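Local structure of extracellular ligand-binding receptor (Rhodopseudomonas palustris, 3SG0) at residues A42-L54 / A298-W312. The protein binds phenylglyoxylate and probably serves as the solute-binding receptor of a transport system for lignin-derived aromatic acids, as in the leucine-binding protein family. Residues are numbered along the deposited sequence; the frame is centred on the assembly and turned at random.
Sequences ALGQPQSKTVAAL and ANGGAAPTIFGVHLW. With 173 (benzoyl-formic acid), chain B.
Phe307 O is gripped by two donors, Gln47 NE2 at 3.0 Å from across the contact and His310 N from its own helix, which approach opposite faces of the carbonyl plane. The Gln47 amide lies flat toward this oxygen, and its OE1 is held by Ser97, so both ends fix the group's rotation. A small residue at a crossing lets two helices come close, and Gly308 is an example: its CA is 4.2 Å from that of Gln47, and a CB there would clash with Thr50 OG1. With CG beside its backbone N (chi1 -63°), the Phe307 ring slides under Leu43, whose CG makes a CH-pi contact 3.6 Å from the centroid. Leu43 CD2 and the ring edge go on to touch the phenyl group of benzoyl-formic acid. Were Phe307 an alanine, Leu43 would probably lose the ring it packs on and a gap would open beside the ligand. Farther along, Asn299 ND2 donates to Lys49 O at 3.0 Å, and Leu311 CD2 packs on Val51 and Leu54. The segments 42-50 and 306-312 cross at -53°, on helix 41-50 and at the start of helix 306-328, with strands 28-34 and 61-69 beneath Val51 and helix 283-298 alongside Thr50.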
loop_
_atom_site.group_PDB
_atom_site.type_symbol
_atom_site.label_atom_id
_atom_site.label_comp_id
_atom_site.label_asym_id
_atom_site.label_seq_id
_atom_site.Cartn_x
_atom_site.Cartn_y
_atom_site.Cartn_z
ATOM N N ALA A 42 -2.915 -2.999 11.261
ATOM C CA ALA A 42 -3.971 -3.426 10.346
ATOM C C ALA A 42 -3.443 -3.663 8.929
ATOM O O ALA A 42 -4.136 -4.260 8.090
ATOM C CB ALA A 42 -5.109 -2.428 10.330
ATOM N N LEU A 43 -2.227 -3.185 8.663
ATOM C CA LEU A 43 -1.552 -3.451 7.398
ATOM C C LEU A 43 -0.610 -4.648 7.532
ATOM O O LEU A 43 -0.622 -5.562 6.705
ATOM C CB LEU A 43 -0.799 -2.215 6.882
ATOM C CG LEU A 43 -1.645 -0.976 6.559
ATOM C CD1 LEU A 43 -1.993 -0.152 7.806
ATOM C CD2 LEU A 43 -0.952 -0.093 5.532
ATOM N N GLY A 44 0.215 -4.661 8.574
ATOM C CA GLY A 44 1.220 -5.699 8.703
ATOM C C GLY A 44 0.733 -7.046 9.193
ATOM O O GLY A 44 1.314 -8.073 8.840
ATOM N N GLN A 45 -0.310 -7.074 10.011
ATOM C CA GLN A 45 -0.829 -8.362 10.460
ATOM C C GLN A 45 -1.361 -9.219 9.305
ATOM O O GLN A 45 -1.056 -10.402 9.228
ATOM C CB GLN A 45 -1.871 -8.193 11.567
ATOM C CG GLN A 45 -1.260 -8.035 12.928
ATOM C CD GLN A 45 -0.696 -9.341 13.464
ATOM O OE1 GLN A 45 -1.280 -10.414 13.272
ATOM N NE2 GLN A 45 0.446 -9.260 14.134
ATOM N N PRO A 46 -2.148 -8.627 8.389
ATOM C CA PRO A 46 -2.578 -9.392 7.212
ATOM C C PRO A 46 -1.389 -9.933 6.416
ATOM O O PRO A 46 -1.447 -11.043 5.883
ATOM C CB PRO A 46 -3.351 -8.345 6.400
ATOM C CG PRO A 46 -3.954 -7.470 7.457
ATOM C CD PRO A 46 -2.867 -7.344 8.496
ATOM N N GLN A 47 -0.326 -9.146 6.323
ATOM C CA GLN A 47 0.883 -9.573 5.626
ATOM C C GLN A 47 1.533 -10.749 6.354
ATOM O O GLN A 47 1.909 -11.737 5.734
ATOM C CB GLN A 47 1.819 -8.381 5.440
ATOM C CG GLN A 47 1.195 -7.375 4.475
ATOM C CD GLN A 47 1.708 -5.964 4.606
ATOM O OE1 GLN A 47 2.611 -5.667 5.397
ATOM N NE2 GLN A 47 1.121 -5.070 3.826
ATOM N N SER A 48 1.616 -10.668 7.673
ATOM C CA SER A 48 2.177 -11.756 8.466
ATOM C C SER A 48 1.414 -13.057 8.227
ATOM O O SER A 48 2.004 -14.133 8.125
ATOM C CB SER A 48 2.129 -11.389 9.946
ATOM O OG SER A 48 2.755 -12.386 10.733
ATOM N N LYS A 49 0.089 -12.959 8.133
ATOM C CA LYS A 49 -0.755 -14.134 7.933
ATOM C C LYS A 49 -0.707 -14.679 6.517
ATOM O O LYS A 49 -1.048 -15.834 6.273
ATOM C CB LYS A 49 -2.195 -13.830 8.331
ATOM C CG LYS A 49 -2.368 -13.584 9.819
ATOM C CD LYS A 49 -3.796 -13.209 10.180
ATOM C CE LYS A 49 -3.891 -12.768 11.635
ATOM N NZ LYS A 49 -5.235 -12.203 11.943
ATOM N N THR A 50 -0.260 -13.849 5.584
ATOM C CA THR A 50 -0.143 -14.255 4.190
ATOM C C THR A 50 1.105 -15.104 3.929
ATOM O O THR A 50 1.139 -15.883 2.979
ATOM C CB THR A 50 -0.192 -13.012 3.275
ATOM O OG1 THR A 50 -1.488 -12.414 3.394
ATOM C CG2 THR A 50 0.071 -13.350 1.819
ATOM N N VAL A 51 2.120 -14.976 4.786
ATOM C CA VAL A 51 3.374 -15.692 4.565
ATOM C C VAL A 51 3.147 -17.191 4.354
ATOM O O VAL A 51 3.723 -17.787 3.443
ATOM C CB VAL A 51 4.371 -15.454 5.722
ATOM C CG1 VAL A 51 5.641 -16.278 5.514
ATOM C CG2 VAL A 51 4.711 -13.975 5.828
ATOM N N ALA A 52 2.289 -17.793 5.174
ATOM C CA ALA A 52 2.046 -19.231 5.108
ATOM C C ALA A 52 1.380 -19.670 3.806
ATOM O O ALA A 52 1.353 -20.867 3.492
ATOM C CB ALA A 52 1.215 -19.677 6.301
ATOM N N ALA A 53 0.827 -18.717 3.061
ATOM C CA ALA A 53 0.144 -19.015 1.807
ATOM C C ALA A 53 1.067 -18.913 0.600
ATOM O O ALA A 53 0.674 -19.255 -0.507
ATOM C CB ALA A 53 -1.062 -18.092 1.626
ATOM N N LEU A 54 2.292 -18.438 0.809
ATOM C CA LEU A 54 3.214 -18.190 -0.296
ATOM C C LEU A 54 3.827 -19.486 -0.811
ATOM O O LEU A 54 3.949 -20.451 -0.066
ATOM C CB LEU A 54 4.307 -17.216 0.138
ATOM C CG LEU A 54 3.816 -15.833 0.563
ATOM C CD1 LEU A 54 4.983 -15.006 1.065
ATOM C CD2 LEU A 54 3.100 -15.130 -0.577
ATOM N N ALA A 298 -4.562 -21.428 4.275
ATOM C CA ALA A 298 -3.473 -21.315 5.241
ATOM C C ALA A 298 -3.921 -20.734 6.579
ATOM O O ALA A 298 -3.180 -20.786 7.565
ATOM C CB ALA A 298 -2.345 -20.470 4.657
ATOM N N ASN A 299 -5.125 -20.176 6.614
ATOM C CA ASN A 299 -5.582 -19.440 7.781
ATOM C C ASN A 299 -6.950 -19.882 8.298
ATOM O O ASN A 299 -7.733 -19.064 8.772
ATOM C CB ASN A 299 -5.553 -17.935 7.503
ATOM C CG ASN A 299 -4.145 -17.402 7.403
ATOM O OD1 ASN A 299 -3.477 -17.201 8.420
ATOM N ND2 ASN A 299 -3.682 -17.162 6.180
ATOM N N GLY A 300 -7.223 -21.179 8.203
ATOM C CA GLY A 300 -8.420 -21.755 8.797
ATOM C C GLY A 300 -9.716 -21.223 8.220
ATOM O O GLY A 300 -10.747 -21.196 8.900
ATOM N N GLY A 301 -9.666 -20.792 6.965
ATOM C CA GLY A 301 -10.853 -20.332 6.267
ATOM C C GLY A 301 -11.151 -18.850 6.427
ATOM O O GLY A 301 -12.116 -18.348 5.855
ATOM N N ALA A 302 -10.332 -18.149 7.206
ATOM C CA ALA A 302 -10.538 -16.722 7.430
ATOM C C ALA A 302 -10.261 -15.932 6.157
ATOM O O ALA A 302 -9.281 -16.188 5.464
ATOM C CB ALA A 302 -9.650 -16.229 8.554
ATOM N N ALA A 303 -11.122 -14.969 5.856
ATOM C CA ALA A 303 -10.916 -14.108 4.696
ATOM C C ALA A 303 -9.814 -13.091 4.961
ATOM O O ALA A 303 -9.710 -12.544 6.058
ATOM C CB ALA A 303 -12.206 -13.393 4.332
ATOM N N PRO A 304 -8.993 -12.822 3.942
ATOM C CA PRO A 304 -7.946 -11.814 4.102
ATOM C C PRO A 304 -8.486 -10.409 3.897
ATOM O O PRO A 304 -9.557 -10.223 3.310
ATOM C CB PRO A 304 -6.988 -12.147 2.963
ATOM C CG PRO A 304 -7.888 -12.665 1.884
ATOM C CD PRO A 304 -8.970 -13.445 2.606
ATOM N N THR A 305 -7.733 -9.429 4.377
ATOM C CA THR A 305 -7.948 -8.047 3.972
ATOM C C THR A 305 -6.907 -7.665 2.919
ATOM O O THR A 305 -5.927 -8.386 2.682
ATOM C CB THR A 305 -7.891 -7.084 5.158
ATOM O OG1 THR A 305 -6.551 -7.055 5.666
ATOM C CG2 THR A 305 -8.856 -7.526 6.257
ATOM N N ILE A 306 -7.123 -6.521 2.287
ATOM C CA ILE A 306 -6.320 -6.132 1.143
ATOM C C ILE A 306 -4.826 -6.077 1.453
ATOM O O ILE A 306 -3.994 -6.347 0.588
ATOM C CB ILE A 306 -6.773 -4.769 0.577
ATOM C CG1 ILE A 306 -6.122 -4.507 -0.778
ATOM C CG2 ILE A 306 -6.488 -3.643 1.561
ATOM C CD1 ILE A 306 -6.647 -3.260 -1.470
ATOM N N PHE A 307 -4.454 -5.722 2.678
ATOM C CA PHE A 307 -3.040 -5.499 2.943
ATOM C C PHE A 307 -2.191 -6.745 2.754
ATOM O O PHE A 307 -1.029 -6.642 2.378
ATOM C CB PHE A 307 -2.839 -4.771 4.271
ATOM C CG PHE A 307 -3.448 -3.415 4.239
ATOM C CD1 PHE A 307 -4.682 -3.160 4.824
ATOM C CD2 PHE A 307 -2.845 -2.413 3.499
ATOM C CE1 PHE A 307 -5.270 -1.906 4.705
ATOM C CE2 PHE A 307 -3.434 -1.164 3.378
ATOM C CZ PHE A 307 -4.646 -0.912 3.975
ATOM N N GLY A 308 -2.777 -7.922 2.958
ATOM C CA GLY A 308 -2.061 -9.154 2.681
ATOM C C GLY A 308 -1.721 -9.301 1.204
ATOM O O GLY A 308 -0.713 -9.915 0.830
ATOM N N VAL A 309 -2.568 -8.738 0.347
ATOM C CA VAL A 309 -2.358 -8.863 -1.089
ATOM C C VAL A 309 -1.142 -8.069 -1.552
ATOM O O VAL A 309 -0.602 -8.339 -2.619
ATOM C CB VAL A 309 -3.637 -8.530 -1.905
ATOM C CG1 VAL A 309 -3.623 -7.091 -2.422
ATOM C CG2 VAL A 309 -3.777 -9.508 -3.064
ATOM N N HIS A 310 -0.688 -7.112 -0.755
ATOM C CA HIS A 310 0.523 -6.377 -1.122
ATOM C C HIS A 310 1.736 -7.287 -1.015
ATOM O O HIS A 310 2.688 -7.154 -1.792
ATOM C CB HIS A 310 0.624 -5.094 -0.296
ATOM C CG HIS A 310 -0.553 -4.218 -0.534
ATOM N ND1 HIS A 310 -1.079 -3.305 0.360
ATOM C CD2 HIS A 310 -1.351 -4.190 -1.622
ATOM C CE1 HIS A 310 -2.149 -2.743 -0.187
ATOM N NE2 HIS A 310 -2.326 -3.260 -1.389
ATOM N N LEU A 311 1.698 -8.237 -0.086
ATOM C CA LEU A 311 2.731 -9.268 -0.031
ATOM C C LEU A 311 2.532 -10.256 -1.184
ATOM O O LEU A 311 3.472 -10.589 -1.911
ATOM C CB LEU A 311 2.706 -9.983 1.320
ATOM C CG LEU A 311 3.676 -11.157 1.465
ATOM C CD1 LEU A 311 5.103 -10.777 1.097
ATOM C CD2 LEU A 311 3.603 -11.704 2.880
ATOM N N TRP A 312 1.296 -10.709 -1.368
ATOM C CA TRP A 312 0.990 -11.673 -2.418
ATOM C C TRP A 312 1.431 -11.180 -3.805
ATOM O O TRP A 312 2.132 -11.893 -4.532
ATOM C CB TRP A 312 -0.506 -11.979 -2.414
ATOM C CG TRP A 312 -0.920 -13.012 -3.409
ATOM C CD1 TRP A 312 -1.389 -12.791 -4.663
ATOM C CD2 TRP A 312 -0.899 -14.432 -3.232
ATOM N NE1 TRP A 312 -1.666 -13.984 -5.285
ATOM C CE2 TRP A 312 -1.379 -15.009 -4.424
ATOM C CE3 TRP A 312 -0.535 -15.272 -2.174
ATOM C CZ2 TRP A 312 -1.492 -16.389 -4.596
ATOM C CZ3 TRP A 312 -0.652 -16.642 -2.349
ATOM C CH2 TRP A 312 -1.126 -17.184 -3.548
HETATM O O1B 173 B . 2.426 3.841 2.903
HETATM C C1 173 B . 1.938 3.954 3.995
HETATM O O1A 173 B . 2.558 4.627 5.041
HETATM C C2 173 B . 0.501 3.570 4.230
HETATM O O2 173 B . -0.066 3.922 5.221
HETATM C C1G 173 B . -0.146 2.689 3.208
HETATM C C2D 173 B . 0.617 1.477 2.683
HETATM C C2E 173 B . -0.011 0.588 1.630
HETATM C C3 173 B . -1.401 0.933 1.098
HETATM C C1E 173 B . -2.146 2.166 1.644
HETATM C C1D 173 B . -1.531 3.052 2.708
HETATM O O HOH W 1 -6.589 -5.366 8.020
#